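Long-range contacts in CRISPR system Cmr subunit Cmr6 (Pyrococcus furiosus, PDB 4W8V), which forms part of the Cmr ribonucleoprotein complex of CRISPR type III-B immunity, capping this crRNA-bearing assembly together with Cmr1: residues F19-R24 / V201-A206; L42-V47 / A147-E152; G46-P51 / F193-P198. All blocks are in the same frame, centred on the assembly; numbering follows the deposited sequence.

Contact 1: residues F19-R24 / V201-A206; sequences FKTQSR and VPFLVA
F19 and F203 pair across the two central strands, 13-21 and 202-209, of the four-stranded antiparallel sheet of this C-terminal RAMP portion of Cmr6. Its strand order matches that of the ferredoxin-like (RRM-like) fold on which RAMP proteins are built. The two phenylalanines form an antiparallel hydrogen-bonded pair: F19 N donates to F203 O (2.8 Å), and F203 N returns a bond to F19 O (2.6 Å). K20 and P202 make the next, non-hydrogen-bonded pair. Proline is tolerated there, since in such a pair its nitrogen is not asked to donate to strand 13-21. Beyond it T21 N reaches V201 O at 3.1 Å, a more bent bond than the first two.

F19 and F203 turn to the same face of the sheet. With its CG beside the backbone N (chi1 -69°), the F19 ring reaches V205, CD1 lying 3.6 Å from V205 CG2, the two side chains crossing at about a right angle. The flat ring and branched valine fill this buried layer beneath helix 212-228, whose L226 touches both residues. F203 meets the methyl of T21, CE1 to CG2 at 4.0 Å, and packs further out on I50, P149 and L242. K20 lies on the other face, with P202, and its flexible chain leads away from the partner strand.

Threonine serves both needs at the strand end: its methyl joins the apolar layer while its hydroxyl handles the backbone. T21 OG1, placed between backbone N and carbonyl carbon (chi1 45°), bonds to P198 O and accepts V201 N at 3.0 Å, almost straight at 170°.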
loop_
_atom_site.group_PDB
_atom_site.type_symbol
_atom_site.label_atom_id
_atom_site.label_comp_id
_atom_site.label_asym_id
_atom_site.label_seq_id
_atom_site.Cartn_x
_atom_site.Cartn_y
_atom_site.Cartn_z
ATOM N N PHE A 19 -2.531 -1.688 14.346
ATOM C CA PHE A 19 -1.945 -2.805 13.610
ATOM C C PHE A 19 -0.613 -3.198 14.215
ATOM O O PHE A 19 0.140 -2.344 14.662
ATOM C CB PHE A 19 -1.771 -2.442 12.130
ATOM C CG PHE A 19 -3.074 -2.296 11.382
ATOM C CD1 PHE A 19 -3.950 -1.253 11.672
ATOM C CD2 PHE A 19 -3.418 -3.199 10.385
ATOM C CE1 PHE A 19 -5.146 -1.113 10.988
ATOM C CE2 PHE A 19 -4.616 -3.073 9.695
ATOM C CZ PHE A 19 -5.480 -2.028 9.986
ATOM N N LYS A 20 -0.335 -4.495 14.259
ATOM C CA LYS A 20 0.974 -4.953 14.702
ATOM C C LYS A 20 1.684 -5.587 13.530
ATOM O O LYS A 20 1.027 -6.085 12.623
ATOM C CB LYS A 20 0.863 -5.946 15.859
ATOM C CG LYS A 20 0.046 -7.182 15.542
ATOM C CD LYS A 20 -0.138 -8.055 16.775
ATOM C CE LYS A 20 -1.084 -9.222 16.512
ATOM N NZ LYS A 20 -0.449 -10.282 15.680
ATOM N N THR A 21 3.017 -5.545 13.542
ATOM C CA THR A 21 3.822 -6.190 12.511
ATOM C C THR A 21 3.721 -7.712 12.654
ATOM O O THR A 21 4.214 -8.269 13.634
ATOM C CB THR A 21 5.304 -5.749 12.599
ATOM O OG1 THR A 21 5.730 -5.777 13.967
ATOM C CG2 THR A 21 5.487 -4.322 12.058
ATOM N N GLN A 22 3.059 -8.380 11.711
ATOM C CA GLN A 22 2.920 -9.832 11.797
ATOM C C GLN A 22 4.258 -10.524 11.508
ATOM O O GLN A 22 4.608 -11.514 12.152
ATOM C CB GLN A 22 1.843 -10.349 10.841
ATOM C CG GLN A 22 1.573 -11.854 11.005
ATOM C CD GLN A 22 0.813 -12.473 9.841
ATOM O OE1 GLN A 22 1.143 -12.254 8.674
ATOM N NE2 GLN A 22 -0.209 -13.254 10.158
ATOM N N SER A 23 4.993 -9.988 10.537
ATOM C CA SER A 23 6.353 -10.398 10.244
ATOM C C SER A 23 7.254 -9.170 10.399
ATOM O O SER A 23 6.766 -8.065 10.617
ATOM C CB SER A 23 6.464 -10.996 8.818
ATOM O OG SER A 23 6.042 -10.075 7.824
ATOM N N ARG A 24 8.568 -9.348 10.292
ATOM C CA ARG A 24 9.462 -8.214 10.451
ATOM C C ARG A 24 9.265 -7.182 9.356
ATOM O O ARG A 24 8.957 -7.500 8.195
ATOM C CB ARG A 24 10.910 -8.666 10.475
ATOM C CG ARG A 24 11.290 -9.400 11.706
ATOM C CD ARG A 24 12.614 -10.091 11.529
ATOM N NE ARG A 24 12.738 -11.142 12.525
ATOM C CZ ARG A 24 13.456 -11.027 13.631
ATOM N NH1 ARG A 24 14.139 -9.915 13.863
ATOM N NH2 ARG A 24 13.500 -12.029 14.494
ATOM N N VAL A 201 5.198 -5.014 16.823
ATOM C CA VAL A 201 5.354 -3.594 17.057
ATOM C C VAL A 201 4.062 -2.925 16.597
ATOM O O VAL A 201 3.572 -3.196 15.505
ATOM C CB VAL A 201 6.581 -3.045 16.327
ATOM C CG1 VAL A 201 6.631 -1.532 16.432
ATOM C CG2 VAL A 201 7.865 -3.703 16.892
ATOM N N PRO A 202 3.466 -2.101 17.464
ATOM C CA PRO A 202 2.158 -1.521 17.150
ATOM C C PRO A 202 2.228 -0.234 16.331
ATOM O O PRO A 202 3.029 0.647 16.644
ATOM C CB PRO A 202 1.563 -1.245 18.528
ATOM C CG PRO A 202 2.727 -1.104 19.433
ATOM C CD PRO A 202 3.832 -1.936 18.884
ATOM N N PHE A 203 1.388 -0.147 15.297
ATOM C CA PHE A 203 1.268 1.032 14.459
ATOM C C PHE A 203 -0.178 1.496 14.432
ATOM O O PHE A 203 -1.096 0.684 14.427
ATOM C CB PHE A 203 1.756 0.757 13.012
ATOM C CG PHE A 203 3.244 0.682 12.882
ATOM C CD1 PHE A 203 3.930 -0.437 13.310
ATOM C CD2 PHE A 203 3.960 1.734 12.336
ATOM C CE1 PHE A 203 5.307 -0.498 13.210
ATOM C CE2 PHE A 203 5.335 1.682 12.225
ATOM C CZ PHE A 203 6.011 0.571 12.657
ATOM N N LEU A 204 -0.375 2.809 14.404
ATOM C CA LEU A 204 -1.679 3.369 14.089
ATOM C C LEU A 204 -1.794 3.611 12.581
ATOM O O LEU A 204 -0.918 4.204 11.970
ATOM C CB LEU A 204 -1.900 4.669 14.850
ATOM C CG LEU A 204 -3.331 5.193 14.876
ATOM C CD1 LEU A 204 -4.155 4.384 15.864
ATOM C CD2 LEU A 204 -3.330 6.646 15.255
ATOM N N VAL A 205 -2.899 3.169 11.999
ATOM C CA VAL A 205 -3.130 3.241 10.567
ATOM C C VAL A 205 -4.463 3.921 10.310
ATOM O O VAL A 205 -5.471 3.558 10.920
ATOM C CB VAL A 205 -3.145 1.839 9.934
ATOM C CG1 VAL A 205 -3.531 1.910 8.462
ATOM C CG2 VAL A 205 -1.790 1.138 10.129
ATOM N N ALA A 206 -4.488 4.905 9.417
ATOM C CA ALA A 206 -5.699 5.689 9.230
ATOM C C ALA A 206 -5.850 6.281 7.843
ATOM O O ALA A 206 -4.873 6.573 7.167
ATOM C CB ALA A 206 -5.742 6.814 10.264
#

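Contact 2: residues L42-V47 / A147-E152; sequences LRNYGV and AIPIAE
N44 comes to A151 with their CA atoms 5.1 Å apart, at a type I' beta turn, N44 to V47, that follows helix 34-43. The facing segment leaves edge strand 143-149 of the four-stranded sheet at P149 and winds into a 3-10 segment at A151 and E152. V47 N bonds back to N44 O and closes the turn, in which Y45 and G46 both take positive phi; glycine is at ease there. No direct hydrogen bond joins the segments, so shape and water hold them.

The N44 amide lies above the CB-CG side of the P149 ring, N44 CG 3.6 Å from P149 CB, the side chains running at about a right angle. V47 flanks the same proline: its CG1, anti to the backbone N (chi1 179°), lies 3.8 Å from P149 CG. A compact ring suits a place between an amide and a valine methyl. A151, with its single methyl, fits closely against the backbone just before the turn, CB lying 3.2 Å from R43 O. That methyl also sits over one face of the R43 guanidinium, offset toward its rim. R43 NH2 and E152 OE1 stay 4.3 Å apart, too far for a salt bridge, though their opposite charges probably attract.

Asparagine, carrying an acceptor and a donor, can use two waters at once. The first donates to both N44 OD1 and P149 O; the second accepts from N44 ND2 and donates to P149 O. A third water, 2.6 Å from Y45 OH, accepts from that hydroxyl and donates to A151 O at 2.7 Å.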
loop_
_atom_site.group_PDB
_atom_site.type_symbol
_atom_site.label_atom_id
_atom_site.label_comp_id
_atom_site.label_asym_id
_atom_site.label_seq_id
_atom_site.Cartn_x
_atom_site.Cartn_y
_atom_site.Cartn_z
ATOM N N LEU A 42 13.095 9.812 20.326
ATOM C CA LEU A 42 12.686 10.164 21.691
ATOM C C LEU A 42 11.374 9.522 22.125
ATOM O O LEU A 42 11.150 9.291 23.312
ATOM C CB LEU A 42 12.576 11.685 21.819
ATOM C CG LEU A 42 13.784 12.534 21.420
ATOM C CD1 LEU A 42 13.339 13.950 21.092
ATOM C CD2 LEU A 42 14.841 12.550 22.513
ATOM N N ARG A 43 10.506 9.243 21.163
ATOM C CA ARG A 43 9.218 8.628 21.442
ATOM C C ARG A 43 9.179 7.130 21.146
ATOM O O ARG A 43 8.633 6.343 21.932
ATOM C CB ARG A 43 8.137 9.327 20.629
ATOM C CG ARG A 43 8.033 10.805 20.920
ATOM C CD ARG A 43 7.357 11.032 22.273
ATOM N NE ARG A 43 5.963 10.604 22.225
ATOM C CZ ARG A 43 5.382 9.828 23.131
ATOM N NH1 ARG A 43 6.076 9.393 24.170
ATOM N NH2 ARG A 43 4.108 9.493 22.995
ATOM N N ASN A 44 9.746 6.733 20.008
ATOM C CA ASN A 44 9.469 5.402 19.480
ATOM C C ASN A 44 10.615 4.380 19.500
ATOM O O ASN A 44 10.548 3.379 18.805
ATOM C CB ASN A 44 8.967 5.537 18.048
ATOM C CG ASN A 44 7.686 6.329 17.957
ATOM O OD1 ASN A 44 6.877 6.336 18.887
ATOM N ND2 ASN A 44 7.487 7.002 16.817
ATOM N N TYR A 45 11.644 4.619 20.295
ATOM C CA TYR A 45 12.771 3.696 20.446
ATOM C C TYR A 45 13.484 3.409 19.125
ATOM O O TYR A 45 14.028 2.329 18.927
ATOM C CB TYR A 45 12.327 2.366 21.087
ATOM C CG TYR A 45 11.455 2.510 22.321
ATOM C CD1 TYR A 45 12.007 2.492 23.596
ATOM C CD2 TYR A 45 10.079 2.643 22.205
ATOM C CE1 TYR A 45 11.203 2.612 24.729
ATOM C CE2 TYR A 45 9.268 2.773 23.324
ATOM C CZ TYR A 45 9.833 2.754 24.581
ATOM O OH TYR A 45 9.017 2.888 25.682
ATOM N N GLY A 46 13.482 4.379 18.223
ATOM C CA GLY A 46 14.190 4.239 16.957
ATOM C C GLY A 46 13.350 3.678 15.829
ATOM O O GLY A 46 13.807 3.601 14.681
ATOM N N VAL A 47 12.119 3.297 16.139
ATOM C CA VAL A 47 11.234 2.692 15.144
ATOM C C VAL A 47 10.696 3.733 14.151
ATOM O O VAL A 47 10.031 4.689 14.555
ATOM C CB VAL A 47 10.070 1.972 15.858
ATOM C CG1 VAL A 47 9.095 1.339 14.873
ATOM C CG2 VAL A 47 10.633 0.919 16.787
ATOM N N ALA A 147 1.378 5.867 8.746
ATOM C CA ALA A 147 1.192 4.854 9.771
ATOM C C ALA A 147 2.297 5.008 10.785
ATOM O O ALA A 147 3.470 4.969 10.428
ATOM C CB ALA A 147 1.202 3.477 9.178
ATOM N N ILE A 148 1.929 5.163 12.051
ATOM C CA ILE A 148 2.877 5.618 13.059
ATOM C C ILE A 148 2.964 4.679 14.278
ATOM O O ILE A 148 1.952 4.159 14.729
ATOM C CB ILE A 148 2.496 7.038 13.486
ATOM C CG1 ILE A 148 1.015 7.074 13.901
ATOM C CG2 ILE A 148 2.715 8.010 12.339
ATOM C CD1 ILE A 148 0.375 8.412 13.829
ATOM N N PRO A 149 4.185 4.434 14.779
ATOM C CA PRO A 149 4.410 3.607 15.956
ATOM C C PRO A 149 3.649 4.158 17.157
ATOM O O PRO A 149 3.672 5.359 17.391
ATOM C CB PRO A 149 5.925 3.703 16.179
ATOM C CG PRO A 149 6.472 4.051 14.878
ATOM C CD PRO A 149 5.454 4.934 14.228
ATOM N N ILE A 150 2.948 3.286 17.870
ATOM C CA ILE A 150 2.239 3.664 19.084
ATOM C C ILE A 150 3.152 3.413 20.278
ATOM O O ILE A 150 3.229 2.294 20.796
ATOM C CB ILE A 150 0.924 2.894 19.230
ATOM C CG1 ILE A 150 0.118 3.052 17.932
ATOM C CG2 ILE A 150 0.166 3.402 20.473
ATOM C CD1 ILE A 150 -1.121 2.195 17.815
ATOM N N ALA A 151 3.858 4.462 20.678
ATOM C CA ALA A 151 4.944 4.352 21.631
ATOM C C ALA A 151 4.519 3.648 22.921
ATOM O O ALA A 151 5.182 2.712 23.353
ATOM C CB ALA A 151 5.495 5.730 21.936
ATOM N N GLU A 152 3.409 4.082 23.516
ATOM C CA GLU A 152 2.963 3.527 24.796
ATOM C C GLU A 152 2.683 2.029 24.750
ATOM O O GLU A 152 2.841 1.336 25.753
ATOM C CB GLU A 152 1.712 4.253 25.306
ATOM C CG GLU A 152 0.525 4.272 24.366
ATOM C CD GLU A 152 0.585 5.423 23.367
ATOM O OE1 GLU A 152 1.692 5.960 23.134
ATOM O OE2 GLU A 152 -0.475 5.797 22.818
HETATM O O HOH W 1 4.658 7.699 19.393
HETATM O O HOH W 2 4.897 7.825 16.165
HETATM O O HOH W 3 6.543 2.066 25.650
#

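Contact 3: residues G46-P51 / F193-P198; sequences GVPYIP and FFLTVP
V47 and P48, in the irregular loop that links helices 34-43 and 52-68, pass over strand 192-197, with V47 CA 6.8 Å from V197 CA and P48 CA 7.9 Å from L195 CA. The two backbones form no hydrogen bond with each other, and the contact is hydrophobic.

L195 and V197, two residues apart, point toward the loop from one side of the strand. The P48 ring presents its CD to both, 4.0 Å from L195 CD1 and 4.1 Å from V197 CG2; it meets the leucine obliquely and slides past the valine. Proline suits this buried crossing because it offers an apolar ring and has no amide hydrogen needing a partner. V197, beta-branched and so at home in an extended strand, also meets V47, CG2 to CG1 at 4.2 Å with the side chains about perpendicular. The longer leucine can reach further: the extended end of L195 (chi2 175°) carries CD1 to 3.5 Å from G46 O. That carbonyl oxygen is not left to the methyl: R40 NH1, from helix 34-43, hydrogen-bonds it.

Strand 192-197 is the middle member of a second, three-stranded antiparallel sheet. L162 of strand 161-165 packs on L195, and V27 of strand 25-28 touches P48, so both neighbours reach this core. Further along the loop, I50 bonds through its backbone to A147 of strand 143-149, and P51 then provides the N-cap position of helix 52-68.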
loop_
_atom_site.group_PDB
_atom_site.type_symbol
_atom_site.label_atom_id
_atom_site.label_comp_id
_atom_site.label_asym_id
_atom_site.label_seq_id
_atom_site.Cartn_x
_atom_site.Cartn_y
_atom_site.Cartn_z
ATOM N N GLY A 46 13.482 4.379 18.223
ATOM C CA GLY A 46 14.190 4.239 16.957
ATOM C C GLY A 46 13.350 3.678 15.829
ATOM O O GLY A 46 13.807 3.601 14.681
ATOM N N VAL A 47 12.119 3.297 16.139
ATOM C CA VAL A 47 11.234 2.692 15.144
ATOM C C VAL A 47 10.696 3.733 14.151
ATOM O O VAL A 47 10.031 4.689 14.555
ATOM C CB VAL A 47 10.070 1.972 15.858
ATOM C CG1 VAL A 47 9.095 1.339 14.873
ATOM C CG2 VAL A 47 10.633 0.919 16.787
ATOM N N PRO A 48 10.984 3.564 12.845
ATOM C CA PRO A 48 10.496 4.580 11.911
ATOM C C PRO A 48 9.023 4.390 11.563
ATOM O O PRO A 48 8.419 3.391 11.923
ATOM C CB PRO A 48 11.391 4.371 10.690
ATOM C CG PRO A 48 11.719 2.921 10.742
ATOM C CD PRO A 48 11.890 2.606 12.175
ATOM N N TYR A 49 8.416 5.351 10.892
ATOM C CA TYR A 49 7.033 5.160 10.474
ATOM C C TYR A 49 6.945 4.654 9.047
ATOM O O TYR A 49 7.951 4.552 8.341
ATOM C CB TYR A 49 6.232 6.460 10.602
ATOM C CG TYR A 49 6.692 7.588 9.693
ATOM C CD1 TYR A 49 6.050 7.851 8.488
ATOM C CD2 TYR A 49 7.745 8.408 10.064
ATOM C CE1 TYR A 49 6.450 8.897 7.673
ATOM C CE2 TYR A 49 8.155 9.466 9.256
ATOM C CZ TYR A 49 7.505 9.709 8.066
ATOM O OH TYR A 49 7.916 10.774 7.284
ATOM N N ILE A 50 5.719 4.320 8.649
ATOM C CA ILE A 50 5.405 3.927 7.281
ATOM C C ILE A 50 4.686 5.070 6.602
ATOM O O ILE A 50 3.574 5.419 7.001
ATOM C CB ILE A 50 4.507 2.685 7.249
ATOM C CG1 ILE A 50 5.215 1.487 7.898
ATOM C CG2 ILE A 50 4.072 2.390 5.829
ATOM C CD1 ILE A 50 4.307 0.652 8.800
ATOM N N PRO A 51 5.308 5.654 5.564
ATOM C CA PRO A 51 4.723 6.790 4.843
ATOM C C PRO A 51 3.354 6.464 4.249
ATOM O O PRO A 51 3.141 5.392 3.696
ATOM C CB PRO A 51 5.741 7.072 3.732
ATOM C CG PRO A 51 6.981 6.407 4.138
ATOM C CD PRO A 51 6.611 5.254 5.011
ATOM N N PHE A 193 20.362 3.125 4.104
ATOM C CA PHE A 193 20.141 2.505 5.406
ATOM C C PHE A 193 18.752 1.929 5.528
ATOM O O PHE A 193 17.777 2.570 5.182
ATOM C CB PHE A 193 20.345 3.501 6.545
ATOM C CG PHE A 193 21.769 3.922 6.745
ATOM C CD1 PHE A 193 22.677 3.068 7.339
ATOM C CD2 PHE A 193 22.182 5.187 6.376
ATOM C CE1 PHE A 193 23.980 3.468 7.550
ATOM C CE2 PHE A 193 23.473 5.588 6.578
ATOM C CZ PHE A 193 24.377 4.732 7.170
ATOM N N PHE A 194 18.678 0.704 6.028
ATOM C CA PHE A 194 17.409 0.041 6.309
ATOM C C PHE A 194 17.384 -0.455 7.747
ATOM O O PHE A 194 18.317 -1.127 8.185
ATOM C CB PHE A 194 17.178 -1.141 5.363
ATOM C CG PHE A 194 16.629 -0.746 4.022
ATOM C CD1 PHE A 194 15.267 -0.759 3.785
ATOM C CD2 PHE A 194 17.481 -0.343 3.001
ATOM C CE1 PHE A 194 14.762 -0.392 2.552
ATOM C CE2 PHE A 194 16.983 0.028 1.753
ATOM C CZ PHE A 194 15.620 -0.002 1.530
ATOM N N LEU A 195 16.322 -0.103 8.474
ATOM C CA LEU A 195 16.060 -0.657 9.787
ATOM C C LEU A 195 15.060 -1.792 9.692
ATOM O O LEU A 195 14.010 -1.647 9.057
ATOM C CB LEU A 195 15.528 0.427 10.734
ATOM C CG LEU A 195 16.544 1.491 11.137
ATOM C CD1 LEU A 195 15.865 2.580 11.980
ATOM C CD2 LEU A 195 17.724 0.855 11.868
ATOM N N THR A 196 15.385 -2.926 10.299
ATOM C CA THR A 196 14.415 -4.016 10.390
ATOM C C THR A 196 13.735 -3.968 11.739
ATOM O O THR A 196 14.393 -3.951 12.772
ATOM C CB THR A 196 15.057 -5.399 10.184
ATOM O OG1 THR A 196 15.609 -5.458 8.867
ATOM C CG2 THR A 196 14.013 -6.491 10.334
ATOM N N VAL A 197 12.408 -3.916 11.698
ATOM C CA VAL A 197 11.561 -3.754 12.873
ATOM C C VAL A 197 11.005 -5.112 13.262
ATOM O O VAL A 197 10.521 -5.842 12.404
ATOM C CB VAL A 197 10.410 -2.766 12.597
ATOM C CG1 VAL A 197 9.386 -2.752 13.758
ATOM C CG2 VAL A 197 10.965 -1.378 12.328
ATOM N N PRO A 198 11.086 -5.473 14.561
ATOM C CA PRO A 198 10.677 -6.838 14.914
ATOM C C PRO A 198 9.171 -7.037 14.844
ATOM O O PRO A 198 8.428 -6.086 14.613
ATOM C CB PRO A 198 11.188 -7.009 16.352
ATOM C CG PRO A 198 11.417 -5.622 16.873
ATOM C CD PRO A 198 11.751 -4.771 15.675
#

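Overall arrangement
From the N terminus, strand 13-21 comes first, and contact 1 closes the longest loop by joining 19-24 to 201-206. Contacts 2 and 3 nest within it. Both start from one stretch, sharing G46 and V47, but contact 2 closes at 147-152 and contact 3 only later, at 193-198. Contact 2 ties the end of helix 34-43 to the edge of the four-stranded sheet, where strand 143-149 lies beside strand 202-209 of contact 1. Contact 3 carries the same loop to the three-stranded sheet. Their shared neighbourhood is compact: the centres of the contacts lie about 10 to 11 Å apart, and F203 packs against P48 and I50.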